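Local coordinates for protein putative glycosyltransferase (GalT1) (Streptococcus parasanguinis, PDB 4PHR) that probably transfers sugars from nucleotide-activated donors, and binds UDP and manganese in its glycosyltransferase domain of the GT-D fold, at residues Y233-Y236 with Y242-K245. Residues are numbered along the deposited sequence; the frame is centred on the assembly and turned at random.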
loop_
_atom_site.group_PDB
_atom_site.type_symbol
_atom_site.label_atom_id
_atom_site.label_comp_id
_atom_site.label_asym_id
_atom_site.label_seq_id
_atom_site.Cartn_x
_atom_site.Cartn_y
_atom_site.Cartn_z
ATOM N N TYR A 233 7.114 -6.999 -6.883
ATOM C CA TYR A 233 7.561 -8.380 -6.884
ATOM C C TYR A 233 7.862 -8.850 -8.307
ATOM O O TYR A 233 8.853 -9.533 -8.541
ATOM C CB TYR A 233 6.533 -9.294 -6.210
ATOM C CG TYR A 233 7.045 -10.696 -5.990
ATOM C CD1 TYR A 233 8.129 -10.933 -5.155
ATOM C CD2 TYR A 233 6.459 -11.783 -6.631
ATOM C CE1 TYR A 233 8.613 -12.223 -4.957
ATOM C CE2 TYR A 233 6.936 -13.072 -6.436
ATOM C CZ TYR A 233 8.006 -13.282 -5.593
ATOM O OH TYR A 233 8.485 -14.565 -5.405
ATOM N N GLU A 234 7.015 -8.483 -9.263
ATOM C CA GLU A 234 7.257 -8.862 -10.657
ATOM C C GLU A 234 8.560 -8.246 -11.168
ATOM O O GLU A 234 9.358 -8.908 -11.830
ATOM C CB GLU A 234 6.092 -8.421 -11.551
ATOM C CG GLU A 234 4.791 -9.171 -11.311
ATOM C CD GLU A 234 4.630 -10.378 -12.196
ATOM O OE1 GLU A 234 5.510 -10.617 -13.047
ATOM O OE2 GLU A 234 3.616 -11.084 -12.037
ATOM N N TRP A 235 8.785 -6.972 -10.852
ATOM C CA TRP A 235 10.026 -6.318 -11.267
ATOM C C TRP A 235 11.242 -7.006 -10.634
ATOM O O TRP A 235 12.258 -7.238 -11.294
ATOM C CB TRP A 235 9.992 -4.838 -10.888
ATOM C CG TRP A 235 9.075 -4.015 -11.727
ATOM C CD1 TRP A 235 8.760 -4.218 -13.041
ATOM C CD2 TRP A 235 8.359 -2.839 -11.321
ATOM N NE1 TRP A 235 7.902 -3.241 -13.478
ATOM C CE2 TRP A 235 7.633 -2.386 -12.440
ATOM C CE3 TRP A 235 8.252 -2.132 -10.116
ATOM C CZ2 TRP A 235 6.816 -1.260 -12.394
ATOM C CZ3 TRP A 235 7.440 -1.008 -10.073
ATOM C CH2 TRP A 235 6.734 -0.583 -11.208
ATOM N N TYR A 236 11.124 -7.334 -9.352
ATOM C CA TYR A 236 12.176 -8.038 -8.630
ATOM C C TYR A 236 12.488 -9.407 -9.263
ATOM O O TYR A 236 13.656 -9.765 -9.456
ATOM C CB TYR A 236 11.790 -8.181 -7.152
ATOM C CG TYR A 236 12.514 -9.271 -6.406
ATOM C CD1 TYR A 236 11.903 -10.496 -6.162
ATOM C CD2 TYR A 236 13.812 -9.080 -5.943
ATOM C CE1 TYR A 236 12.565 -11.500 -5.482
ATOM C CE2 TYR A 236 14.482 -10.080 -5.261
ATOM C CZ TYR A 236 13.851 -11.287 -5.033
ATOM O OH TYR A 236 14.509 -12.286 -4.351
ATOM N N TYR A 242 14.413 -0.795 -14.407
ATOM C CA TYR A 242 13.504 0.334 -14.559
ATOM C C TYR A 242 12.070 -0.174 -14.494
ATOM O O TYR A 242 11.841 -1.377 -14.536
ATOM C CB TYR A 242 13.761 1.056 -15.886
ATOM C CG TYR A 242 13.327 0.281 -17.115
ATOM C CD1 TYR A 242 14.150 -0.688 -17.679
ATOM C CD2 TYR A 242 12.099 0.526 -17.716
ATOM C CE1 TYR A 242 13.758 -1.394 -18.805
ATOM C CE2 TYR A 242 11.698 -0.175 -18.842
ATOM C CZ TYR A 242 12.531 -1.134 -19.381
ATOM O OH TYR A 242 12.136 -1.833 -20.500
ATOM N N LYS A 243 11.110 0.740 -14.393
ATOM C CA LYS A 243 9.701 0.365 -14.288
ATOM C C LYS A 243 9.121 -0.110 -15.617
ATOM O O LYS A 243 8.598 0.683 -16.402
ATOM C CB LYS A 243 8.878 1.524 -13.721
ATOM C CG LYS A 243 9.249 1.862 -12.289
ATOM C CD LYS A 243 8.403 2.989 -11.733
ATOM C CE LYS A 243 8.955 3.462 -10.400
ATOM N NZ LYS A 243 8.191 4.614 -9.849
ATOM N N VAL A 244 9.214 -1.412 -15.857
ATOM C CA VAL A 244 8.759 -1.993 -17.111
ATOM C C VAL A 244 7.268 -2.308 -17.056
ATOM O O VAL A 244 6.747 -2.747 -16.035
ATOM C CB VAL A 244 9.570 -3.260 -17.476
ATOM C CG1 VAL A 244 9.488 -4.284 -16.365
ATOM C CG2 VAL A 244 9.095 -3.854 -18.792
ATOM N N LYS A 245 6.575 -2.063 -18.157
ATOM C CA LYS A 245 5.146 -2.296 -18.195
ATOM C C LYS A 245 4.863 -3.794 -18.196
ATOM O O LYS A 245 5.457 -4.551 -18.964
ATOM C CB LYS A 245 4.538 -1.652 -19.439
ATOM C CG LYS A 245 3.023 -1.645 -19.442
ATOM C CD LYS A 245 2.487 -1.097 -20.746
ATOM C CE LYS A 245 0.971 -1.006 -20.723
ATOM N NZ LYS A 245 0.493 -0.059 -19.676
#
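W235 on helix 229-238 anchors the loop 242-245, which follows that helix in the GT-D glycosyltransferase domain. Y233 and E234, just before W235 on the helix, are held by other partners: D163 and K140 for the Y233 hydroxyl, K249 for the E234 carboxylate. W235 carries the whole contact from the helix side, and its indole is buried. CG lies anti to the carbonyl carbon (chi1 -73°), and from there the ring reaches across to the loop. The six-membered ring lies against K243. CG of K243 sits over one face of W235, 4.1 Å from the centroid of its six-membered ring, in a CH-pi contact. CB of K243 is also close, 3.7 Å from CZ2 of W235. Beyond CG the K243 chain runs extended away from the helix, and its NZ forms a salt bridge with E253. K243 is also the centre of an inverse gamma turn, so the backbone bends where it meets the indole. I124 and T251 add to the packing around W235, whose side chain is about 4 Å from that of R121, a UDP-binding residue. The contact thus joins the helix and its following loop beside the nucleotide site. The edge of the five-membered ring, at CD1 and NE1, meets V244. CG1 of V244 stands between its own backbone N and carbonyl carbon (chi1 57°), which places it 3.4 Å from CD1 of W235 in a close apolar contact. The pyrrole N-H is satisfied by the loop backbone: W235 NE1 donates to V244 O over 2.8 Å, nearly straight at 171°, with the acceptor in the indole plane and the donor on a carbonyl lone pair.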